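Long-range contacts in spore germination protein B3 (PDB 3N54), which takes part in the germination response of Bacillus subtilis spores to a mixture of L-asparagine, glucose, fructose and potassium ions: residues 4-9 against 25-30; 182-187 against 301-306; 243-248 against 323-328. One frame throughout, in Å; residues are numbered along the deposited sequence.

Contact 1, near the N terminus, closes a short loop: 25-30 returns alongside 4-9 after the 15 residues between them, within a β-hairpin. It stands apart in the three-stranded antiparallel sheet, its centre about 40 Å from that of contact 2 and about 50 Å from that of contact 3. The other two cross along the chain. Contact 2 opens at 182-187 in a five-stranded mixed sheet, contact 3 opens at 243-248 in a four-stranded one, then 301-306 closes contact 2 and 323-328 closes contact 3. Their centres are about 15 Å apart, and they touch through R187 with D326 and D302 with W325, tying both sheets to the helices and loops after residue 299.

Contact 1. Residues 4-9 against 25-30; sequences QLSFAR and YQNLLP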
loop_
_atom_site.group_PDB
_atom_site.type_symbol
_atom_site.label_atom_id
_atom_site.label_comp_id
_atom_site.label_asym_id
_atom_site.label_seq_id
_atom_site.Cartn_x
_atom_site.Cartn_y
_atom_site.Cartn_z
ATOM N N GLN A 4 34.510 3.130 6.396
ATOM C CA GLN A 4 35.732 2.468 6.865
ATOM C C GLN A 4 35.525 0.956 7.030
ATOM O O GLN A 4 34.458 0.515 7.447
ATOM C CB GLN A 4 36.197 3.110 8.176
ATOM C CG GLN A 4 37.508 2.572 8.721
ATOM C CD GLN A 4 37.982 3.316 9.960
ATOM O OE1 GLN A 4 37.336 4.256 10.423
ATOM N NE2 GLN A 4 39.116 2.891 10.504
ATOM N N LEU A 5 36.557 0.176 6.712
ATOM C CA LEU A 5 36.463 -1.290 6.700
ATOM C C LEU A 5 36.548 -1.949 8.081
ATOM O O LEU A 5 37.324 -1.534 8.939
ATOM C CB LEU A 5 37.558 -1.885 5.809
ATOM C CG LEU A 5 37.480 -1.567 4.314
ATOM C CD1 LEU A 5 38.749 -2.012 3.611
ATOM C CD2 LEU A 5 36.252 -2.215 3.690
ATOM N N SER A 6 35.737 -2.990 8.258
ATOM C CA SER A 6 35.712 -3.810 9.460
ATOM C C SER A 6 35.277 -5.210 9.045
ATOM O O SER A 6 34.265 -5.355 8.359
ATOM C CB SER A 6 34.741 -3.237 10.486
ATOM O OG SER A 6 34.461 -4.168 11.517
ATOM N N PHE A 7 36.033 -6.227 9.464
ATOM C CA PHE A 7 35.770 -7.617 9.074
ATOM C C PHE A 7 35.305 -8.520 10.209
ATOM O O PHE A 7 34.962 -9.677 9.961
ATOM C CB PHE A 7 37.031 -8.227 8.459
ATOM C CG PHE A 7 37.606 -7.415 7.341
ATOM C CD1 PHE A 7 38.699 -6.584 7.560
ATOM C CD2 PHE A 7 37.040 -7.456 6.075
ATOM C CE1 PHE A 7 39.236 -5.816 6.526
ATOM C CE2 PHE A 7 37.568 -6.692 5.035
ATOM C CZ PHE A 7 38.668 -5.869 5.265
ATOM N N ALA A 8 35.291 -8.006 11.439
ATOM C CA ALA A 8 34.897 -8.790 12.611
ATOM C C ALA A 8 33.929 -8.007 13.494
ATOM O O ALA A 8 33.989 -6.779 13.558
ATOM C CB ALA A 8 36.129 -9.191 13.406
ATOM N N ARG A 9 33.054 -8.729 14.186
ATOM C CA ARG A 9 32.031 -8.114 15.024
ATOM C C ARG A 9 32.163 -8.468 16.495
ATOM O O ARG A 9 32.585 -9.568 16.852
ATOM C CB ARG A 9 30.634 -8.501 14.520
ATOM C CG ARG A 9 30.152 -7.606 13.393
ATOM C CD ARG A 9 28.930 -8.160 12.677
ATOM N NE ARG A 9 27.762 -8.339 13.540
ATOM C CZ ARG A 9 27.225 -9.512 13.904
ATOM N NH1 ARG A 9 27.730 -10.675 13.492
ATOM N NH2 ARG A 9 26.151 -9.521 14.686
ATOM N N TYR A 25 26.197 -3.483 19.325
ATOM C CA TYR A 25 27.071 -4.243 18.446
ATOM C C TYR A 25 28.246 -3.365 18.032
ATOM O O TYR A 25 28.167 -2.137 18.098
ATOM C CB TYR A 25 26.303 -4.782 17.242
ATOM C CG TYR A 25 25.396 -5.930 17.615
ATOM C CD1 TYR A 25 24.170 -5.704 18.233
ATOM C CD2 TYR A 25 25.781 -7.241 17.373
ATOM C CE1 TYR A 25 23.345 -6.757 18.589
ATOM C CE2 TYR A 25 24.964 -8.303 17.722
ATOM C CZ TYR A 25 23.745 -8.055 18.326
ATOM O OH TYR A 25 22.939 -9.115 18.668
ATOM N N GLN A 26 29.340 -4.004 17.636
ATOM C CA GLN A 26 30.594 -3.311 17.355
ATOM C C GLN A 26 31.251 -3.835 16.084
ATOM O O GLN A 26 31.305 -5.042 15.850
ATOM C CB GLN A 26 31.571 -3.526 18.515
ATOM C CG GLN A 26 31.007 -3.230 19.923
ATOM C CD GLN A 26 30.735 -1.758 20.156
ATOM O OE1 GLN A 26 29.975 -1.387 21.049
ATOM N NE2 GLN A 26 31.365 -0.910 19.362
ATOM N N ASN A 27 31.753 -2.914 15.272
ATOM C CA ASN A 27 32.501 -3.252 14.081
ATOM C C ASN A 27 33.965 -3.128 14.458
ATOM O O ASN A 27 34.496 -2.022 14.567
ATOM C CB ASN A 27 32.111 -2.320 12.935
ATOM C CG ASN A 27 30.637 -2.438 12.566
ATOM O OD1 ASN A 27 29.904 -1.442 12.525
ATOM N ND2 ASN A 27 30.193 -3.657 12.319
ATOM N N LEU A 28 34.614 -4.266 14.684
ATOM C CA LEU A 28 35.976 -4.263 15.226
ATOM C C LEU A 28 36.998 -3.752 14.210
ATOM O O LEU A 28 36.934 -4.078 13.021
ATOM C CB LEU A 28 36.369 -5.656 15.731
ATOM C CG LEU A 28 35.420 -6.273 16.771
ATOM C CD1 LEU A 28 35.937 -7.629 17.198
ATOM C CD2 LEU A 28 35.223 -5.352 17.980
ATOM N N LEU A 29 37.929 -2.940 14.705
ATOM C CA LEU A 29 38.980 -2.356 13.886
ATOM C C LEU A 29 39.933 -3.460 13.448
ATOM O O LEU A 29 40.368 -4.246 14.279
ATOM C CB LEU A 29 39.734 -1.292 14.686
ATOM C CG LEU A 29 40.758 -0.438 13.940
ATOM C CD1 LEU A 29 40.081 0.425 12.887
ATOM C CD2 LEU A 29 41.556 0.427 14.924
ATOM N N PRO A 30 40.231 -3.555 12.142
ATOM C CA PRO A 30 41.175 -4.588 11.713
ATOM C C PRO A 30 42.547 -4.397 12.365
ATOM O O PRO A 30 43.102 -3.298 12.316
ATOM C CB PRO A 30 41.262 -4.387 10.193
ATOM C CG PRO A 30 40.027 -3.662 9.819
ATOM C CD PRO A 30 39.649 -2.825 10.999
HETATM O O HOH W 1 31.962 -5.371 11.318
HETATM O O HOH W 2 37.916 -6.017 11.465
#
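The guanidinium of R9 and the phenol ring of Y25 lie with their planes only 10° apart, although R9 NH2 approaches Y25 CE2 obliquely, at 3.5 Å. K51 makes a cation-pi contact with the same tyrosine. At the other end of the contact the F7 ring meets P30, CD1 lying 3.9 Å from the proline CG, again at an oblique approach. Between these pairs runs the open end of the β-hairpin formed by strands 8-15 and 21-28, part of a three-stranded antiparallel sheet completed by 46-55. R9 and N27 form a non-hydrogen-bonded antiparallel pair, and next to them L28 N donates to A8 O over 2.8 Å. S6 holds the loop that enters the hairpin: its hydroxyl OG, turned away from the backbone N (chi1 166°), donates to L28 O at 2.9 Å, tilted 35° from the carbonyl plane. Water 1 gives a hydrogen to S6 OG and takes one from N27 ND2, linking the two side chains. An alanine here removes the hydroxyl, and the direct tie from the loop to the L28 carbonyl is likely to be lost, along with the water-mediated link to N27. That carbonyl has a second donor, however, since water 2, which accepts from F7 N, gives a hydrogen to L28 O over 2.7 Å.

Contact 2. Residues 182-187 against 301-306; sequences AGIIKR and TDPVFL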
loop_
_atom_site.group_PDB
_atom_site.type_symbol
_atom_site.label_atom_id
_atom_site.label_comp_id
_atom_site.label_asym_id
_atom_site.label_seq_id
_atom_site.Cartn_x
_atom_site.Cartn_y
_atom_site.Cartn_z
ATOM N N ALA A 182 -4.137 4.823 0.451
ATOM C CA ALA A 182 -3.128 3.874 0.012
ATOM C C ALA A 182 -1.830 4.537 -0.440
ATOM O O ALA A 182 -1.841 5.620 -1.006
ATOM C CB ALA A 182 -3.692 3.036 -1.130
ATOM N N GLY A 183 -0.712 3.864 -0.189
ATOM C CA GLY A 183 0.577 4.308 -0.691
ATOM C C GLY A 183 0.730 3.740 -2.082
ATOM O O GLY A 183 0.171 2.686 -2.383
ATOM N N ILE A 184 1.472 4.441 -2.934
ATOM C CA ILE A 184 1.732 3.994 -4.294
ATOM C C ILE A 184 3.201 3.617 -4.405
ATOM O O ILE A 184 4.064 4.481 -4.300
ATOM C CB ILE A 184 1.416 5.096 -5.330
ATOM C CG1 ILE A 184 -0.001 5.643 -5.140
ATOM C CG2 ILE A 184 1.589 4.561 -6.747
ATOM C CD1 ILE A 184 -0.248 6.951 -5.884
ATOM N N ILE A 185 3.481 2.330 -4.606
ATOM C CA ILE A 185 4.846 1.838 -4.746
ATOM C C ILE A 185 5.151 1.669 -6.228
ATOM O O ILE A 185 4.444 0.956 -6.939
ATOM C CB ILE A 185 5.061 0.478 -4.021
ATOM C CG1 ILE A 185 4.524 0.522 -2.583
ATOM C CG2 ILE A 185 6.530 0.099 -4.019
ATOM C CD1 ILE A 185 5.119 1.625 -1.730
ATOM N N LYS A 186 6.196 2.339 -6.698
ATOM C CA LYS A 186 6.531 2.315 -8.115
ATOM C C LYS A 186 7.482 1.170 -8.448
ATOM O O LYS A 186 8.364 0.831 -7.662
ATOM C CB LYS A 186 7.144 3.646 -8.537
ATOM C CG LYS A 186 7.327 3.797 -10.046
ATOM C CD LYS A 186 7.594 5.238 -10.392
ATOM C CE LYS A 186 7.629 5.489 -11.887
ATOM N NZ LYS A 186 7.405 6.961 -12.135
ATOM N N ARG A 187 7.290 0.594 -9.631
ATOM C CA ARG A 187 8.098 -0.525 -10.112
ATOM C C ARG A 187 9.550 -0.109 -10.280
ATOM O O ARG A 187 9.854 1.080 -10.396
ATOM C CB ARG A 187 7.541 -1.042 -11.440
ATOM C CG ARG A 187 7.818 -0.153 -12.669
ATOM C CD ARG A 187 6.563 0.049 -13.523
ATOM N NE ARG A 187 5.793 -1.183 -13.674
ATOM C CZ ARG A 187 4.472 -1.252 -13.847
ATOM N NH1 ARG A 187 3.720 -0.160 -13.896
ATOM N NH2 ARG A 187 3.893 -2.442 -13.949
ATOM N N THR A 301 2.533 6.133 -13.008
ATOM C CA THR A 301 2.598 4.681 -12.917
ATOM C C THR A 301 1.212 4.061 -12.753
ATOM O O THR A 301 0.271 4.714 -12.296
ATOM C CB THR A 301 3.539 4.217 -11.786
ATOM O OG1 THR A 301 3.975 2.879 -12.059
ATOM C CG2 THR A 301 2.856 4.286 -10.416
ATOM N N ASP A 302 1.114 2.802 -13.167
ATOM C CA ASP A 302 -0.103 2.007 -13.104
ATOM C C ASP A 302 0.057 1.015 -11.953
ATOM O O ASP A 302 0.728 -0.009 -12.114
ATOM C CB ASP A 302 -0.317 1.291 -14.450
ATOM C CG ASP A 302 -1.216 0.050 -14.350
ATOM O OD1 ASP A 302 -2.035 -0.055 -13.411
ATOM O OD2 ASP A 302 -1.097 -0.832 -15.238
ATOM N N PRO A 303 -0.537 1.323 -10.781
ATOM C CA PRO A 303 -0.429 0.449 -9.622
ATOM C C PRO A 303 -1.637 -0.473 -9.446
ATOM O O PRO A 303 -1.840 -1.013 -8.357
ATOM C CB PRO A 303 -0.375 1.448 -8.466
ATOM C CG PRO A 303 -1.267 2.590 -8.932
ATOM C CD PRO A 303 -1.304 2.540 -10.446
ATOM N N VAL A 304 -2.428 -0.654 -10.499
ATOM C CA VAL A 304 -3.651 -1.452 -10.407
ATOM C C VAL A 304 -3.728 -2.543 -11.478
ATOM O O VAL A 304 -4.809 -3.032 -11.808
ATOM C CB VAL A 304 -4.907 -0.546 -10.455
ATOM C CG1 VAL A 304 -5.016 0.246 -9.164
ATOM C CG2 VAL A 304 -4.862 0.373 -11.660
ATOM N N PHE A 305 -2.565 -2.923 -12.000
ATOM C CA PHE A 305 -2.432 -4.051 -12.919
ATOM C C PHE A 305 -3.269 -3.930 -14.205
ATOM O O PHE A 305 -3.722 -4.942 -14.751
ATOM C CB PHE A 305 -2.746 -5.347 -12.157
ATOM C CG PHE A 305 -1.966 -5.485 -10.875
ATOM C CD1 PHE A 305 -2.488 -5.029 -9.673
ATOM C CD2 PHE A 305 -0.692 -6.031 -10.879
ATOM C CE1 PHE A 305 -1.762 -5.128 -8.500
ATOM C CE2 PHE A 305 0.039 -6.136 -9.711
ATOM C CZ PHE A 305 -0.495 -5.684 -8.521
ATOM N N LEU A 306 -3.464 -2.705 -14.691
ATOM C CA LEU A 306 -4.135 -2.500 -15.983
ATOM C C LEU A 306 -3.334 -3.192 -17.083
ATOM O O LEU A 306 -3.903 -3.688 -18.052
ATOM C CB LEU A 306 -4.312 -1.014 -16.334
ATOM C CG LEU A 306 -5.540 -0.226 -15.858
ATOM C CD1 LEU A 306 -6.847 -0.948 -16.187
ATOM C CD2 LEU A 306 -5.468 0.053 -14.390
HETATM O O HOH W 3 1.287 -2.964 -14.095
#
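T301 OG1 is gripped by S164 OG and by D326 OD2, both through hydrogen bonds, while the side chains of K186 and R187 pass beside it. The methylene CG of K186 comes to 4.0 Å from T301 OG1, and R187 NH1 lies 3.6 Å from T301 OG1, at an oblique approach. What fixes the arginine is a salt bridge from R187 NH1 to D326 OD1, with NE spent on the carbonyl oxygen of G162. The chain of R187 starts with CG between the backbone N and the carbonyl carbon (chi1 74°) and bends again further out, which swings the guanidinium towards the 301-306 loop. There R187 NH2 gives a hydrogen to water 3, 2.7 Å away and in the plane at the edge of the group; the water in turn makes a weak bond to D302 OD2. The carboxylate of D302 serves its own loop as well. D302 OD1 accepts from V304 N at 3.0 Å, closing an Asx turn; the N-H comes to the anti side of this oxygen, 33° out of the carboxylate plane. OD1 also accepts weakly from L306 N, while OD2 accepts from W325 NE1 and from S307 N. The apolar part of the contact is made by I184, whose CG2 lies 3.9 Å from T301 CG2 and 4.1 Å from P303 CB. Strand 177-186 lies between strands 165-172 and 191-196 of the mixed sheet; I184 and K186 of this strand, and R187 after them, face the loop that joins helix 271-299 to helix 306-313, with P303 also resting on L166 of strand 165-172.

Contact 3. Residues 243-248 against 323-328; sequences GKPVFH and GHWDEI
F247 and W325 reach for each other from opposite directions and meet edge to edge: CE2 of F247 lies 3.9 Å from CH2 of W325, each atom close to the plane of the other ring. Neither ring offers its face to the other, so this is a meeting of rims and not a stack. The tryptophan is brought to this position by its first torsion, which sets CG anti to the backbone N (chi1 166°) and carries the six-membered ring out from the start of helix 325-331 towards the strand. The F334 ring also meets that of F247, its plane about 10° from it. Two residues earlier on the strand, P245 fills the angle between W325 and I328. P245 CG sits 4.2 Å from W325 CZ3, approaching the indole obliquely. The tightest meeting is with the isoleucine: I328 CG2, anti to the backbone N, comes within 3.3 Å of both CG and CD of P245, closer than carbon atoms usually pack. The proline and isoleucine side chains lie aslant to one another, and Y317 of helix 315-321 packs against both. L306 and I310 of helix 306-313 also touch F247, so the strand faces a small apolar core built from several short helices. The arrangement belongs to a long crossover connection between strands 245-258 and 333-342, parallel neighbours in the four-stranded mixed sheet: the chain leaves the first strand, runs through several helices and returns in the second, and the last of these helices, 325-331, packs on the first strand.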
loop_
_atom_site.group_PDB
_atom_site.type_symbol
_atom_site.label_atom_id
_atom_site.label_comp_id
_atom_site.label_asym_id
_atom_site.label_seq_id
_atom_site.Cartn_x
_atom_site.Cartn_y
_atom_site.Cartn_z
ATOM N N GLY A 243 -1.582 2.634 -32.012
ATOM C CA GLY A 243 -0.275 2.793 -31.384
ATOM C C GLY A 243 -0.413 2.997 -29.885
ATOM O O GLY A 243 0.492 2.648 -29.128
ATOM N N LYS A 244 -1.543 3.569 -29.465
ATOM C CA LYS A 244 -1.843 3.807 -28.058
ATOM C C LYS A 244 -3.058 2.957 -27.682
ATOM O O LYS A 244 -3.912 2.696 -28.531
ATOM C CB LYS A 244 -2.159 5.287 -27.802
ATOM C CG LYS A 244 -1.428 6.287 -28.708
ATOM C CD LYS A 244 0.086 6.272 -28.527
ATOM C CE LYS A 244 0.794 6.909 -29.728
ATOM N NZ LYS A 244 0.260 8.261 -30.086
ATOM N N PRO A 245 -3.148 2.519 -26.413
ATOM C CA PRO A 245 -4.317 1.742 -26.004
ATOM C C PRO A 245 -5.493 2.607 -25.553
ATOM O O PRO A 245 -5.294 3.729 -25.086
ATOM C CB PRO A 245 -3.799 0.910 -24.819
ATOM C CG PRO A 245 -2.402 1.400 -24.523
ATOM C CD PRO A 245 -2.169 2.638 -25.323
ATOM N N VAL A 246 -6.704 2.081 -25.708
ATOM C CA VAL A 246 -7.915 2.728 -25.217
ATOM C C VAL A 246 -8.684 1.708 -24.380
ATOM O O VAL A 246 -9.189 0.719 -24.912
ATOM C CB VAL A 246 -8.812 3.239 -26.358
ATOM C CG1 VAL A 246 -10.114 3.802 -25.800
ATOM C CG2 VAL A 246 -8.085 4.293 -27.183
ATOM N N PHE A 247 -8.758 1.947 -23.074
ATOM C CA PHE A 247 -9.448 1.043 -22.159
ATOM C C PHE A 247 -10.935 1.347 -22.077
ATOM O O PHE A 247 -11.322 2.428 -21.648
ATOM C CB PHE A 247 -8.852 1.130 -20.747
ATOM C CG PHE A 247 -7.581 0.347 -20.568
ATOM C CD1 PHE A 247 -7.622 -0.997 -20.238
ATOM C CD2 PHE A 247 -6.347 0.957 -20.710
ATOM C CE1 PHE A 247 -6.453 -1.727 -20.065
ATOM C CE2 PHE A 247 -5.171 0.236 -20.538
ATOM C CZ PHE A 247 -5.225 -1.107 -20.217
ATOM N N HIS A 248 -11.760 0.394 -22.499
ATOM C CA HIS A 248 -13.204 0.492 -22.330
ATOM C C HIS A 248 -13.549 -0.225 -21.036
ATOM O O HIS A 248 -13.478 -1.454 -20.961
ATOM C CB HIS A 248 -13.962 -0.140 -23.497
ATOM C CG HIS A 248 -13.952 0.684 -24.744
ATOM N ND1 HIS A 248 -12.875 0.724 -25.603
ATOM C CD2 HIS A 248 -14.896 1.488 -25.286
ATOM C CE1 HIS A 248 -13.155 1.522 -26.617
ATOM N NE2 HIS A 248 -14.375 1.999 -26.448
ATOM N N GLY A 323 8.477 -3.134 -21.929
ATOM C CA GLY A 323 9.605 -2.415 -21.340
ATOM C C GLY A 323 9.374 -0.960 -20.975
ATOM O O GLY A 323 10.201 -0.359 -20.288
ATOM N N HIS A 324 8.266 -0.386 -21.438
ATOM C CA HIS A 324 7.936 1.015 -21.155
ATOM C C HIS A 324 6.421 1.189 -21.026
ATOM O O HIS A 324 5.818 2.065 -21.654
ATOM C CB HIS A 324 8.516 1.925 -22.247
ATOM C CG HIS A 324 8.184 1.482 -23.641
ATOM N ND1 HIS A 324 8.922 0.531 -24.314
ATOM C CD2 HIS A 324 7.194 1.856 -24.486
ATOM C CE1 HIS A 324 8.399 0.336 -25.512
ATOM N NE2 HIS A 324 7.349 1.128 -25.642
ATOM N N TRP A 325 5.812 0.346 -20.198
ATOM C CA TRP A 325 4.362 0.355 -20.020
ATOM C C TRP A 325 3.832 1.621 -19.352
ATOM O O TRP A 325 2.748 2.084 -19.697
ATOM C CB TRP A 325 3.911 -0.865 -19.218
ATOM C CG TRP A 325 2.519 -0.733 -18.725
ATOM C CD1 TRP A 325 2.112 -0.686 -17.430
ATOM C CD2 TRP A 325 1.344 -0.570 -19.524
ATOM N NE1 TRP A 325 0.752 -0.534 -17.367
ATOM C CE2 TRP A 325 0.254 -0.458 -18.641
ATOM C CE3 TRP A 325 1.107 -0.513 -20.901
ATOM C CZ2 TRP A 325 -1.059 -0.296 -19.088
ATOM C CZ3 TRP A 325 -0.197 -0.354 -21.346
ATOM C CH2 TRP A 325 -1.265 -0.248 -20.442
ATOM N N ASP A 326 4.578 2.173 -18.399
ATOM C CA ASP A 326 4.145 3.400 -17.727
ATOM C C ASP A 326 4.039 4.567 -18.718
ATOM O O ASP A 326 3.090 5.352 -18.649
ATOM C CB ASP A 326 5.065 3.747 -16.546
ATOM C CG ASP A 326 4.777 2.898 -15.303
ATOM O OD1 ASP A 326 3.697 2.265 -15.231
ATOM O OD2 ASP A 326 5.627 2.881 -14.388
ATOM N N GLU A 327 4.994 4.659 -19.645
ATOM C CA GLU A 327 4.961 5.677 -20.700
ATOM C C GLU A 327 3.670 5.548 -21.500
ATOM O O GLU A 327 2.979 6.534 -21.738
ATOM C CB GLU A 327 6.173 5.536 -21.626
ATOM C CG GLU A 327 6.258 6.597 -22.737
ATOM C CD GLU A 327 7.365 6.328 -23.762
ATOM O OE1 GLU A 327 7.431 7.075 -24.763
ATOM O OE2 GLU A 327 8.165 5.377 -23.574
ATOM N N ILE A 328 3.349 4.324 -21.901
ATOM C CA ILE A 328 2.128 4.044 -22.656
ATOM C C ILE A 328 0.887 4.303 -21.808
ATOM O O ILE A 328 -0.115 4.832 -22.300
ATOM C CB ILE A 328 2.105 2.581 -23.164
ATOM C CG1 ILE A 328 3.193 2.358 -24.221
ATOM C CG2 ILE A 328 0.743 2.222 -23.740
ATOM C CD1 ILE A 328 2.988 3.145 -25.510
#